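Local coordinates for protein arginase 1, mitochondrial (Arabidopsis thaliana, PDB 6VSU) that hydrolyses L-arginine to urea and L-ornithine with two manganese ions per subunit, and also converts agmatine to putrescine, at residues E[35-40]-E[88-93]; E[43-48]-E[94-99]; E[49-54]-E[112-117]; E[124-129]-E[148-153]; E[132-137]-E[286-291]. All coordinates share one frame; numbering follows the deposited sequence.

The five contacts illustrate how chemistry follows depth in an alpha/beta fold. Contacts 2 and 5 lie within the parallel sheet and rest on backbone hydrogen bonds; strands 43-48 and 131-136, one from each, are neighbours there, so the two contacts join directly. Contact 3 is also buried, but its side chains meet without hydrogen bonding to each other, and it uses helix 111-126, as does the partly buried contact 4, where a methionine packs inside and a charged pair lies outside. Contact 1 is a surface contact built on one arginine; it touches contact 2 through Arg91 and Ser43, and contact 4 through a salt bridge from Arg35 to Glu128.

Contact 1. Residues E[35-40]-E[88-93]; sequences RLLGGA and KDPRVL
Arg91 and Leu37 share the close-packed part of this contact, where the end of helix 7-37 meets the loop that leads into strand 93-98. The CD1 methyl of Leu37 rests on the Pro90 ring, 3.6 Å from Pro90 CG, the two side chains crossing at about a right angle. Beside it the aliphatic stem of Arg91 fits between Leu37 and Ala40, with Arg91 CG 3.9 Å from Ala40 CB. The other side is polar, among partly exposed residues; the whole contact lies at the surface, and even Leu37 is exposed. Here a bend in the arginine chain (chi3 -55°) turns the guanidinium so that Arg91 NH1 donates to Gly38 O at 2.9 Å, with the acceptor close to the guanidinium plane. Gly38, with its positive phi, is where the chain leaves the helix. The other flank of the guanidinium forms a side-on salt bridge with Asp89, Arg91 NE donating to Asp89 OD1 at 3.0 Å and NH2 to OD2 at 2.8 Å. Asp89 OD1 also accepts from the backbone N of Arg91, making an Asx turn. One cation thus joins a carboxylate of its own loop to a carbonyl at the helix end, and the carboxylate probably offsets its charge while fixing the guanidinium's rotation.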
# COMPACT_ATOMS: atom_id res chain seq x y z
N ARG E 35 -24.79 -28.14 -24.61
CA ARG E 35 -25.41 -28.94 -25.68
C ARG E 35 -26.89 -28.59 -25.77
O ARG E 35 -27.43 -28.63 -26.89
CB ARG E 35 -25.19 -30.45 -25.47
CG ARG E 35 -23.75 -30.89 -25.74
CD ARG E 35 -23.56 -32.39 -25.75
NE ARG E 35 -23.80 -33.05 -24.47
CZ ARG E 35 -22.92 -33.21 -23.50
NH1 ARG E 35 -21.67 -32.75 -23.58
NH2 ARG E 35 -23.28 -33.82 -22.40
N LEU E 36 -27.55 -28.32 -24.65
CA LEU E 36 -29.01 -28.06 -24.66
C LEU E 36 -29.24 -26.72 -25.34
O LEU E 36 -30.23 -26.61 -26.03
CB LEU E 36 -29.57 -28.12 -23.23
CG LEU E 36 -31.01 -27.65 -23.07
CD1 LEU E 36 -31.73 -28.44 -22.03
CD2 LEU E 36 -31.03 -26.17 -22.68
N LEU E 37 -28.33 -25.76 -25.20
CA LEU E 37 -28.45 -24.45 -25.87
C LEU E 37 -28.23 -24.62 -27.39
O LEU E 37 -28.91 -23.92 -28.16
CB LEU E 37 -27.50 -23.44 -25.24
CG LEU E 37 -27.90 -22.95 -23.85
CD1 LEU E 37 -26.78 -22.17 -23.22
CD2 LEU E 37 -29.19 -22.13 -23.88
N GLY E 38 -27.33 -25.51 -27.81
CA GLY E 38 -27.13 -25.87 -29.22
C GLY E 38 -26.31 -24.86 -30.02
O GLY E 38 -26.26 -23.67 -29.68
N GLY E 39 -25.69 -25.37 -31.08
CA GLY E 39 -25.07 -24.63 -32.19
C GLY E 39 -23.59 -24.46 -32.00
O GLY E 39 -22.92 -24.17 -33.01
N ALA E 40 -23.05 -24.66 -30.79
CA ALA E 40 -21.61 -24.43 -30.55
C ALA E 40 -20.74 -25.54 -31.15
O ALA E 40 -21.03 -26.67 -30.95
CB ALA E 40 -21.33 -24.28 -29.08
N LYS E 88 -21.74 -14.40 -20.53
CA LYS E 88 -22.84 -15.07 -19.79
C LYS E 88 -23.49 -16.18 -20.62
O LYS E 88 -24.29 -16.90 -20.01
CB LYS E 88 -23.90 -14.06 -19.37
CG LYS E 88 -23.45 -13.07 -18.33
CD LYS E 88 -24.39 -11.93 -18.22
CE LYS E 88 -23.93 -10.95 -17.16
NZ LYS E 88 -24.80 -9.75 -17.25
N ASP E 89 -23.21 -16.28 -21.92
CA ASP E 89 -23.58 -17.45 -22.78
C ASP E 89 -22.66 -18.62 -22.44
O ASP E 89 -21.45 -18.56 -22.62
CB ASP E 89 -23.48 -17.09 -24.25
CG ASP E 89 -24.11 -18.05 -25.21
OD1 ASP E 89 -24.37 -19.23 -24.81
OD2 ASP E 89 -24.30 -17.62 -26.39
N PRO E 90 -23.18 -19.70 -21.84
CA PRO E 90 -22.38 -20.90 -21.55
C PRO E 90 -21.61 -21.45 -22.75
O PRO E 90 -20.51 -22.00 -22.58
CB PRO E 90 -23.41 -21.94 -21.10
CG PRO E 90 -24.61 -21.12 -20.60
CD PRO E 90 -24.59 -19.83 -21.41
N ARG E 91 -22.15 -21.28 -23.95
CA ARG E 91 -21.46 -21.69 -25.19
C ARG E 91 -20.20 -20.86 -25.39
O ARG E 91 -19.28 -21.36 -26.10
CB ARG E 91 -22.36 -21.53 -26.40
CG ARG E 91 -23.52 -22.49 -26.35
CD ARG E 91 -24.61 -22.21 -27.37
NE ARG E 91 -25.05 -20.83 -27.21
CZ ARG E 91 -26.06 -20.30 -27.86
NH1 ARG E 91 -26.81 -21.04 -28.65
NH2 ARG E 91 -26.35 -19.03 -27.67
N VAL E 92 -20.12 -19.68 -24.80
CA VAL E 92 -18.88 -18.84 -24.83
C VAL E 92 -17.98 -19.18 -23.64
O VAL E 92 -16.75 -19.32 -23.83
CB VAL E 92 -19.23 -17.36 -24.83
CG1 VAL E 92 -17.98 -16.50 -24.71
CG2 VAL E 92 -20.02 -17.00 -26.08
N LEU E 93 -18.54 -19.29 -22.44
CA LEU E 93 -17.73 -19.58 -21.22
C LEU E 93 -18.55 -20.39 -20.21
O LEU E 93 -19.68 -20.04 -19.89
CB LEU E 93 -17.24 -18.26 -20.63
CG LEU E 93 -16.28 -18.40 -19.44
CD1 LEU E 93 -14.96 -19.09 -19.82
CD2 LEU E 93 -15.98 -17.04 -18.81

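Contact 2. Residues E[43-48]-E[94-99]; sequences STSLLG and TDVGDV
Strands 43-48 and 94-98 run parallel, their axes 4.3 Å apart and 21° from alignment, and the bonding alternates regularly until a beta bulge shifts the register by one residue between Leu46 and Gly48. Thr94 N donates to Thr44 O, Leu46 N to Thr94 O and Val96 N to Leu46 O; beyond the bulge Gly48 N reaches Gly97 O at 2.8 Å and Val99 N reaches Gly48 O. Gly97 has the positive phi of the bulge. On the face of Ser45 and Thr94, Ser45 OG donates to Thr94 OG1 at 3.0 Å, and that hydroxyl in turn donates to a water that bonds to Thr44 O. Val96 CG2 meets Leu47 CD1 at 3.6 Å. On the other face, Asp95 OD1 lies 3.6 Å from Leu46 CB and accepts from Gly97 N at 2.9 Å from above the carboxylate plane, an Asx turn across the bulge; its OD2 pairs with Arg69. A leucine in place of Asp95 would probably leave Gly97 N and the Arg69 guanidinium without this carboxylate and the bulge less firmly set. Asp98 OD1 also binds Arg69, and Asp98 N bonds to Glu103 of a neighbouring subunit. Strand 93-98 is the outermost strand here within the chain; strand 131-136 borders strand 43-48 on its other side, while helices 7-37 and 111-126 pack on the Val96 side and helix 64-72 on that of Leu46.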
# COMPACT_ATOMS: atom_id res chain seq x y z
N SER E 43 -16.59 -24.56 -26.91
CA SER E 43 -17.04 -23.82 -25.71
C SER E 43 -15.91 -23.89 -24.69
O SER E 43 -15.60 -24.97 -24.25
CB SER E 43 -18.30 -24.45 -25.16
OG SER E 43 -19.33 -24.15 -26.05
N THR E 44 -15.28 -22.76 -24.43
CA THR E 44 -14.26 -22.60 -23.38
C THR E 44 -14.85 -22.98 -22.01
O THR E 44 -15.94 -22.50 -21.62
CB THR E 44 -13.78 -21.16 -23.33
OG1 THR E 44 -13.36 -20.75 -24.63
CG2 THR E 44 -12.64 -21.04 -22.35
N SER E 45 -14.12 -23.80 -21.26
CA SER E 45 -14.48 -24.18 -19.89
C SER E 45 -13.23 -24.01 -19.04
O SER E 45 -12.22 -24.59 -19.37
CB SER E 45 -15.00 -25.56 -19.86
OG SER E 45 -15.81 -25.73 -18.73
N LEU E 46 -13.33 -23.16 -18.01
CA LEU E 46 -12.22 -22.86 -17.09
C LEU E 46 -11.96 -24.06 -16.20
O LEU E 46 -12.91 -24.73 -15.78
CB LEU E 46 -12.57 -21.65 -16.23
CG LEU E 46 -12.96 -20.39 -16.98
CD1 LEU E 46 -13.11 -19.23 -15.99
CD2 LEU E 46 -11.94 -20.03 -18.03
N LEU E 47 -10.71 -24.34 -15.96
CA LEU E 47 -10.28 -25.35 -14.98
C LEU E 47 -9.16 -24.73 -14.15
O LEU E 47 -8.17 -24.34 -14.73
CB LEU E 47 -9.80 -26.60 -15.70
CG LEU E 47 -9.25 -27.67 -14.78
CD1 LEU E 47 -10.35 -28.23 -13.91
CD2 LEU E 47 -8.62 -28.79 -15.59
N GLY E 48 -9.37 -24.59 -12.84
CA GLY E 48 -8.40 -23.98 -11.94
C GLY E 48 -7.45 -25.02 -11.46
O GLY E 48 -7.89 -26.20 -11.18
N THR E 94 -17.98 -21.49 -19.74
CA THR E 94 -18.42 -22.15 -18.49
C THR E 94 -17.18 -22.34 -17.61
O THR E 94 -16.11 -22.04 -18.06
CB THR E 94 -19.13 -23.49 -18.73
OG1 THR E 94 -18.29 -24.32 -19.51
CG2 THR E 94 -20.46 -23.30 -19.39
N ASP E 95 -17.36 -22.95 -16.46
CA ASP E 95 -16.32 -23.03 -15.40
C ASP E 95 -16.58 -24.32 -14.63
O ASP E 95 -17.67 -24.43 -14.05
CB ASP E 95 -16.43 -21.80 -14.50
CG ASP E 95 -15.35 -21.71 -13.43
OD1 ASP E 95 -14.46 -22.61 -13.31
OD2 ASP E 95 -15.38 -20.69 -12.75
N VAL E 96 -15.65 -25.25 -14.67
CA VAL E 96 -15.76 -26.52 -13.90
C VAL E 96 -15.00 -26.41 -12.58
O VAL E 96 -14.88 -27.40 -11.92
CB VAL E 96 -15.30 -27.75 -14.71
CG1 VAL E 96 -15.94 -27.80 -16.08
CG2 VAL E 96 -13.81 -27.74 -14.87
N GLY E 97 -14.56 -25.23 -12.16
CA GLY E 97 -13.95 -25.04 -10.84
C GLY E 97 -12.50 -25.48 -10.77
O GLY E 97 -11.81 -25.59 -11.80
N ASP E 98 -12.06 -25.72 -9.56
CA ASP E 98 -10.63 -25.99 -9.25
C ASP E 98 -10.40 -27.47 -8.95
O ASP E 98 -11.24 -28.12 -8.30
CB ASP E 98 -10.21 -25.17 -8.02
CG ASP E 98 -10.09 -23.70 -8.34
OD1 ASP E 98 -10.14 -23.37 -9.58
OD2 ASP E 98 -10.01 -22.89 -7.36
N VAL E 99 -9.27 -27.96 -9.38
CA VAL E 99 -8.67 -29.23 -8.91
C VAL E 99 -8.31 -28.99 -7.46
O VAL E 99 -7.72 -27.97 -7.12
CB VAL E 99 -7.45 -29.59 -9.77
CG1 VAL E 99 -6.76 -30.84 -9.32
CG2 VAL E 99 -7.82 -29.70 -11.23
O HOH W 1 -18.32 -23.66 -22.00

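Contact 3. Residues E[49-54]-E[112-117]; sequences VPLGHN and DRLMNV
Leu114 reaches out from helix 111-126 and meets Leu51 tip to tip, Leu114 CD2 lying 3.8 Å from Leu51 CD1. The two chains approach head-on, each with CG anti to its own backbone nitrogen (chi1 173° in Leu114, -170° in Leu51), which extends the branched ends far enough to meet although the nearest CA atoms, those of Leu51 and Leu114, are 10.0 Å apart. The same Leu114 methyl serves a second partner: it lies near the plane of the His53 imidazole, at the ring edge, 3.6 Å from His53 CE1. The ring is steadied from the helix as well, since His53 NE2 is hydrogen-bonded to Asp111. One of its faces is met by the amide of its neighbour Asn54, whose ND2 stands 4.1 Å above the plane, offset toward the rim.

In this alpha/beta arginase fold, segment 49-54 is the loop leaving the C-terminal end of strand 43-48, the end of a parallel sheet where such enzymes gather their active site. Asn54 bonds through OD1 to Asn176, a residue placed by similarity at the substrate, and the side chain of Asn54 is about 10 Å from the bound ornithine at nearest atoms; Asn54 ND2 is held by Ser141.

Met115, one residue further along the helix, comes to the loop from the opposite direction to Asn54. Its chain bends at chi2 (-46°) and again at chi3, which brings Met115 CE within 3.7 Å of Asn54 ND2. The sulfur lies farther off, with Met115 SD 4.3 Å from Leu51 CD1.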
# COMPACT_ATOMS: atom_id res chain seq x y z
N VAL E 49 -6.17 -24.67 -11.43
CA VAL E 49 -5.16 -25.57 -10.83
C VAL E 49 -4.34 -24.77 -9.82
O VAL E 49 -3.38 -24.09 -10.21
CB VAL E 49 -4.30 -26.19 -11.93
CG1 VAL E 49 -3.39 -27.24 -11.31
CG2 VAL E 49 -5.18 -26.80 -13.02
N PRO E 50 -4.83 -24.65 -8.57
CA PRO E 50 -4.20 -23.80 -7.56
C PRO E 50 -2.95 -24.45 -6.98
O PRO E 50 -3.00 -25.07 -5.92
CB PRO E 50 -5.27 -23.66 -6.46
CG PRO E 50 -6.03 -24.99 -6.58
CD PRO E 50 -6.09 -25.22 -8.08
N LEU E 51 -1.90 -24.42 -7.77
CA LEU E 51 -0.61 -25.10 -7.49
C LEU E 51 0.47 -24.04 -7.54
O LEU E 51 0.62 -23.37 -8.55
CB LEU E 51 -0.42 -26.20 -8.54
CG LEU E 51 0.73 -27.14 -8.27
CD1 LEU E 51 0.46 -28.47 -8.92
CD2 LEU E 51 2.05 -26.55 -8.75
N GLY E 52 1.29 -23.93 -6.51
CA GLY E 52 2.45 -23.01 -6.55
C GLY E 52 3.74 -23.61 -6.00
O GLY E 52 4.70 -22.84 -5.90
N HIS E 53 3.77 -24.88 -5.61
CA HIS E 53 4.94 -25.41 -4.86
C HIS E 53 6.11 -25.78 -5.81
O HIS E 53 7.17 -26.19 -5.32
CB HIS E 53 4.55 -26.56 -3.95
CG HIS E 53 4.14 -27.79 -4.68
ND1 HIS E 53 2.88 -27.93 -5.24
CD2 HIS E 53 4.81 -28.95 -4.94
CE1 HIS E 53 2.79 -29.13 -5.81
NE2 HIS E 53 3.98 -29.78 -5.64
N ASN E 54 5.94 -25.66 -7.10
CA ASN E 54 7.02 -25.87 -8.11
C ASN E 54 7.72 -24.55 -8.46
O ASN E 54 8.67 -24.60 -9.28
CB ASN E 54 6.45 -26.59 -9.33
CG ASN E 54 6.18 -28.03 -8.99
OD1 ASN E 54 6.98 -28.64 -8.28
ND2 ASN E 54 5.05 -28.55 -9.45
N ASP E 112 4.48 -36.88 -9.26
CA ASP E 112 4.15 -37.59 -10.52
C ASP E 112 2.64 -37.85 -10.49
O ASP E 112 1.96 -37.54 -11.47
CB ASP E 112 4.86 -38.93 -10.61
CG ASP E 112 6.35 -38.88 -10.84
OD1 ASP E 112 6.85 -38.02 -11.56
OD2 ASP E 112 6.99 -39.77 -10.33
N ARG E 113 2.15 -38.39 -9.38
CA ARG E 113 0.72 -38.68 -9.19
C ARG E 113 -0.09 -37.39 -9.23
O ARG E 113 -1.14 -37.39 -9.85
CB ARG E 113 0.51 -39.47 -7.90
CG ARG E 113 0.73 -40.95 -8.11
CD ARG E 113 1.34 -41.63 -6.90
NE ARG E 113 0.46 -41.71 -5.73
CZ ARG E 113 -0.72 -42.28 -5.73
NH1 ARG E 113 -1.46 -42.30 -4.63
NH2 ARG E 113 -1.18 -42.81 -6.86
N LEU E 114 0.41 -36.31 -8.63
CA LEU E 114 -0.36 -35.05 -8.65
C LEU E 114 -0.44 -34.55 -10.09
O LEU E 114 -1.55 -34.14 -10.52
CB LEU E 114 0.29 -34.03 -7.73
CG LEU E 114 -0.30 -32.63 -7.79
CD1 LEU E 114 -1.77 -32.69 -7.43
CD2 LEU E 114 0.46 -31.68 -6.88
N MET E 115 0.65 -34.58 -10.85
CA MET E 115 0.57 -34.04 -12.22
C MET E 115 -0.35 -34.94 -13.06
O MET E 115 -1.04 -34.42 -13.97
CB MET E 115 1.96 -33.90 -12.86
CG MET E 115 2.86 -32.89 -12.13
SD MET E 115 2.08 -31.30 -11.71
CE MET E 115 3.31 -30.13 -12.26
N ASN E 116 -0.35 -36.24 -12.83
CA ASN E 116 -1.28 -37.18 -13.52
C ASN E 116 -2.74 -36.80 -13.21
O ASN E 116 -3.58 -36.92 -14.07
CB ASN E 116 -1.02 -38.63 -13.11
CG ASN E 116 0.31 -39.18 -13.61
OD1 ASN E 116 1.01 -38.56 -14.44
ND2 ASN E 116 0.69 -40.33 -13.05
N VAL E 117 -3.03 -36.33 -12.00
CA VAL E 117 -4.40 -35.88 -11.65
C VAL E 117 -4.74 -34.66 -12.49
O VAL E 117 -5.84 -34.57 -13.03
CB VAL E 117 -4.56 -35.59 -10.15
CG1 VAL E 117 -5.91 -34.99 -9.87
CG2 VAL E 117 -4.36 -36.87 -9.35

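Contact 4. Residues E[124-129]-E[148-153]; sequences LVMEEE and RAVSEK
Met126 slides alongside Lys153, its CE methyl 3.7 Å from Lys153 CG, the two chains running in opposite directions. The contact joins helices 111-126 and 143-154, which are linked through strand 131-136 and pack side by side on the sheet of this alpha/beta fold. The methionine chain runs straight out at chi2 (178°), bringing Met126 SD to 3.8 Å from Val150 CA and 4.0 Å from Val150 CG2, and the turn at chi3 (69°) swings the CE methyl onto Lys153; the methionine and valine side chains cross at about a right angle. Nearer its root, Met126 CG touches Pro133 of strand 131-136, so the side chain contacts both the neighbouring helix and the sheet. An alanine here would lose both sulfur and methyl, and would probably open a gap beside Val150 and leave the aliphatic part of Lys153 without its apolar cover. The outer margin is exposed and charged. Lys153 bends at chi2 (74°), running its chain past the methionine to cross Glu127 at about a right angle. The pairing there is long and probably weak: Lys153 NZ is nearer to the methylene carbon Glu127 CG, at 3.4 Å, than to the carboxylate oxygen Glu127 OE2, with which it forms a salt bridge at 3.6 Å.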
# COMPACT_ATOMS: atom_id res chain seq x y z
N LEU E 124 -11.15 -34.86 -18.61
CA LEU E 124 -12.57 -34.95 -18.17
C LEU E 124 -13.34 -33.77 -18.78
O LEU E 124 -14.46 -33.91 -19.20
CB LEU E 124 -12.56 -34.84 -16.64
CG LEU E 124 -12.89 -36.05 -15.76
CD1 LEU E 124 -12.72 -37.40 -16.40
CD2 LEU E 124 -12.11 -35.97 -14.44
N VAL E 125 -12.72 -32.61 -18.86
CA VAL E 125 -13.33 -31.45 -19.56
C VAL E 125 -13.46 -31.76 -21.06
O VAL E 125 -14.59 -31.60 -21.60
CB VAL E 125 -12.51 -30.16 -19.36
CG1 VAL E 125 -13.13 -29.02 -20.14
CG2 VAL E 125 -12.38 -29.81 -17.90
N MET E 126 -12.39 -32.27 -21.68
CA MET E 126 -12.31 -32.48 -23.14
C MET E 126 -13.32 -33.55 -23.57
O MET E 126 -13.86 -33.40 -24.69
CB MET E 126 -10.91 -32.88 -23.60
CG MET E 126 -9.89 -31.76 -23.34
SD MET E 126 -8.22 -32.25 -23.84
CE MET E 126 -8.46 -32.28 -25.61
N GLU E 127 -13.57 -34.50 -22.67
CA GLU E 127 -14.52 -35.63 -22.83
C GLU E 127 -15.95 -35.11 -22.94
O GLU E 127 -16.79 -35.84 -23.47
CB GLU E 127 -14.31 -36.69 -21.74
CG GLU E 127 -13.19 -37.65 -22.07
CD GLU E 127 -12.57 -38.44 -20.93
OE1 GLU E 127 -13.15 -38.47 -19.84
OE2 GLU E 127 -11.51 -39.04 -21.16
N GLU E 128 -16.25 -33.94 -22.36
CA GLU E 128 -17.60 -33.37 -22.51
C GLU E 128 -17.60 -32.43 -23.71
O GLU E 128 -17.23 -31.29 -23.61
CB GLU E 128 -18.03 -32.68 -21.22
CG GLU E 128 -18.22 -33.68 -20.11
CD GLU E 128 -19.50 -34.48 -20.22
OE1 GLU E 128 -20.44 -34.06 -20.95
OE2 GLU E 128 -19.57 -35.47 -19.53
N GLU E 129 -18.10 -32.95 -24.84
CA GLU E 129 -18.23 -32.20 -26.11
C GLU E 129 -19.24 -31.07 -25.91
O GLU E 129 -20.30 -31.34 -25.35
CB GLU E 129 -18.74 -33.17 -27.18
CG GLU E 129 -18.43 -32.75 -28.59
CD GLU E 129 -17.03 -33.11 -29.05
OE1 GLU E 129 -16.64 -34.28 -28.90
OE2 GLU E 129 -16.33 -32.21 -29.56
N ARG E 148 0.25 -32.22 -22.15
CA ARG E 148 0.32 -33.68 -22.34
C ARG E 148 -1.09 -34.26 -22.49
O ARG E 148 -1.28 -35.10 -23.37
CB ARG E 148 1.03 -34.31 -21.14
CG ARG E 148 0.99 -35.83 -21.10
CD ARG E 148 1.77 -36.40 -19.92
NE ARG E 148 1.11 -36.13 -18.65
CZ ARG E 148 1.66 -36.27 -17.46
NH1 ARG E 148 2.91 -36.68 -17.35
NH2 ARG E 148 0.97 -35.99 -16.38
N ALA E 149 -2.06 -33.77 -21.70
CA ALA E 149 -3.42 -34.36 -21.73
C ALA E 149 -4.09 -33.99 -23.04
O ALA E 149 -4.76 -34.81 -23.60
CB ALA E 149 -4.22 -33.88 -20.55
N VAL E 150 -3.88 -32.77 -23.52
CA VAL E 150 -4.53 -32.23 -24.74
C VAL E 150 -3.98 -32.99 -25.95
O VAL E 150 -4.78 -33.51 -26.72
CB VAL E 150 -4.31 -30.71 -24.86
CG1 VAL E 150 -4.77 -30.23 -26.21
CG2 VAL E 150 -5.03 -29.90 -23.79
N SER E 151 -2.66 -33.18 -26.01
CA SER E 151 -1.97 -33.91 -27.10
C SER E 151 -2.38 -35.38 -27.07
O SER E 151 -2.78 -35.92 -28.15
CB SER E 151 -0.44 -33.76 -27.04
OG SER E 151 0.16 -34.46 -28.12
N GLU E 152 -2.31 -36.03 -25.92
CA GLU E 152 -2.70 -37.48 -25.84
C GLU E 152 -4.17 -37.64 -26.29
O GLU E 152 -4.47 -38.52 -27.05
CB GLU E 152 -2.51 -37.98 -24.41
CG GLU E 152 -1.05 -38.04 -23.95
CD GLU E 152 -0.92 -38.53 -22.52
OE1 GLU E 152 -1.88 -38.37 -21.73
OE2 GLU E 152 0.09 -39.13 -22.20
N LYS E 153 -5.04 -36.73 -25.86
CA LYS E 153 -6.50 -36.87 -26.11
C LYS E 153 -6.77 -36.59 -27.59
O LYS E 153 -7.54 -37.30 -28.17
CB LYS E 153 -7.30 -35.92 -25.20
CG LYS E 153 -8.79 -35.98 -25.39
CD LYS E 153 -9.35 -37.21 -24.81
CE LYS E 153 -10.85 -37.30 -25.02
NZ LYS E 153 -11.31 -38.67 -24.70

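Contact 5. Residues E[132-137]-E[286-291]; sequences RPLVLG and VGADVV
Val286, Ala288 and Val290, alternate residues of strand 285-291, have the most surface buried here, each lying against strand 131-136. The strands run parallel, 9° from alignment with their axes 4.5 Å apart. At Val286 the contact is with Arg132, whose extended chain crosses the valine obliquely and brings Arg132 NH1 to 3.8 Å from Val286 CG1. The same NH1 forms a salt bridge with Asp284 and a hydrogen bond to Val285 O. Val286 O meanwhile faces the Pro133 ring, which has no N-H to offer it.

Ala288 pairs with Leu134 on one face of the sheet, its CB 4.3 Å from Leu134 CG. Its carbonyl accepts from Val135 N at 2.8 Å, the donor tilted from the carbonyl plane, while Ala288 N makes a weak bond to Pro133 O at 3.3 Å. Val290 continues the ladder, its N donating to Val135 O at 2.9 Å, approaching nearly in line with that C=O bond. Val290 O has two donors, Gly137 N at 2.8 Å and a water that also bonds to Gly137 O, tying the strand ends together.

On the other face Asp289 sits beside Val135, Asp289 CB 4.0 Å from Val135 CB. With CG set between the backbone nitrogen and carbonyl (chi1 64°), its buried carboxylate turns to the hydroxyls of Tyr245, Ser143 and Ser247. Val291, at the C-terminal end, touches the manganese ligand His140. Strand 43-48 flanks strand 131-136 and strand 244-249 flanks strand 285-291, placing the pair mid-sheet; helix 303-319 packs on the Leu134 and Val290 face and helix 143-154 on that of Val135.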
# COMPACT_ATOMS: atom_id res chain seq x y z
N ARG E 132 -13.63 -27.09 -24.42
CA ARG E 132 -12.18 -26.99 -24.60
C ARG E 132 -11.59 -26.31 -23.37
O ARG E 132 -12.11 -25.33 -22.89
CB ARG E 132 -11.90 -26.20 -25.88
CG ARG E 132 -12.53 -26.82 -27.11
CD ARG E 132 -11.80 -26.37 -28.39
NE ARG E 132 -12.29 -27.04 -29.58
CZ ARG E 132 -11.75 -26.94 -30.78
NH1 ARG E 132 -10.64 -26.24 -30.99
NH2 ARG E 132 -12.35 -27.52 -31.78
N PRO E 133 -10.50 -26.82 -22.79
CA PRO E 133 -10.09 -26.38 -21.47
C PRO E 133 -9.27 -25.10 -21.59
O PRO E 133 -8.34 -25.02 -22.39
CB PRO E 133 -9.20 -27.53 -20.98
CG PRO E 133 -8.52 -27.96 -22.27
CD PRO E 133 -9.64 -27.89 -23.30
N LEU E 134 -9.53 -24.18 -20.67
CA LEU E 134 -8.69 -22.98 -20.48
C LEU E 134 -8.29 -23.02 -19.00
O LEU E 134 -9.17 -22.90 -18.16
CB LEU E 134 -9.53 -21.76 -20.84
CG LEU E 134 -8.70 -20.46 -20.98
CD1 LEU E 134 -9.60 -19.30 -21.44
CD2 LEU E 134 -7.95 -20.15 -19.69
N VAL E 135 -7.03 -23.23 -18.71
CA VAL E 135 -6.59 -23.59 -17.35
C VAL E 135 -6.08 -22.33 -16.63
O VAL E 135 -5.30 -21.56 -17.26
CB VAL E 135 -5.52 -24.69 -17.42
CG1 VAL E 135 -4.73 -24.84 -16.10
CG2 VAL E 135 -6.14 -25.99 -17.84
N LEU E 136 -6.56 -22.08 -15.40
CA LEU E 136 -6.10 -20.95 -14.57
C LEU E 136 -5.02 -21.50 -13.67
O LEU E 136 -5.38 -22.26 -12.76
CB LEU E 136 -7.24 -20.43 -13.69
CG LEU E 136 -8.54 -20.07 -14.41
CD1 LEU E 136 -9.57 -19.51 -13.47
CD2 LEU E 136 -8.27 -19.12 -15.56
N GLY E 137 -3.79 -21.06 -13.80
CA GLY E 137 -2.78 -21.42 -12.81
C GLY E 137 -2.86 -20.49 -11.59
O GLY E 137 -3.65 -19.56 -11.58
N VAL E 286 -7.03 -25.17 -29.19
CA VAL E 286 -7.60 -26.42 -28.62
C VAL E 286 -7.51 -26.32 -27.12
O VAL E 286 -8.24 -27.02 -26.46
CB VAL E 286 -6.90 -27.69 -29.11
CG1 VAL E 286 -7.27 -27.94 -30.58
CG2 VAL E 286 -5.38 -27.66 -28.90
N GLY E 287 -6.68 -25.42 -26.64
CA GLY E 287 -6.59 -25.16 -25.20
C GLY E 287 -5.66 -24.01 -24.91
O GLY E 287 -4.89 -23.60 -25.82
N ALA E 288 -5.68 -23.54 -23.66
CA ALA E 288 -4.86 -22.41 -23.24
C ALA E 288 -4.65 -22.46 -21.73
O ALA E 288 -5.38 -23.14 -21.03
CB ALA E 288 -5.49 -21.11 -23.71
N ASP E 289 -3.68 -21.70 -21.25
CA ASP E 289 -3.53 -21.48 -19.80
C ASP E 289 -3.18 -20.02 -19.56
O ASP E 289 -2.58 -19.35 -20.45
CB ASP E 289 -2.63 -22.52 -19.15
CG ASP E 289 -1.19 -22.52 -19.61
OD1 ASP E 289 -0.56 -21.44 -19.56
OD2 ASP E 289 -0.67 -23.66 -19.91
N VAL E 290 -3.50 -19.55 -18.36
CA VAL E 290 -3.02 -18.25 -17.82
C VAL E 290 -2.42 -18.50 -16.45
O VAL E 290 -3.18 -18.91 -15.54
CB VAL E 290 -4.13 -17.21 -17.77
CG1 VAL E 290 -3.62 -15.92 -17.16
CG2 VAL E 290 -4.66 -16.98 -19.17
N VAL E 291 -1.11 -18.32 -16.31
CA VAL E 291 -0.35 -18.81 -15.14
C VAL E 291 0.48 -17.65 -14.57
O VAL E 291 0.66 -16.62 -15.25
CB VAL E 291 0.57 -19.98 -15.53
CG1 VAL E 291 -0.21 -21.16 -16.09
CG2 VAL E 291 1.62 -19.58 -16.55
O HOH W 2 -2.47 -17.33 -13.14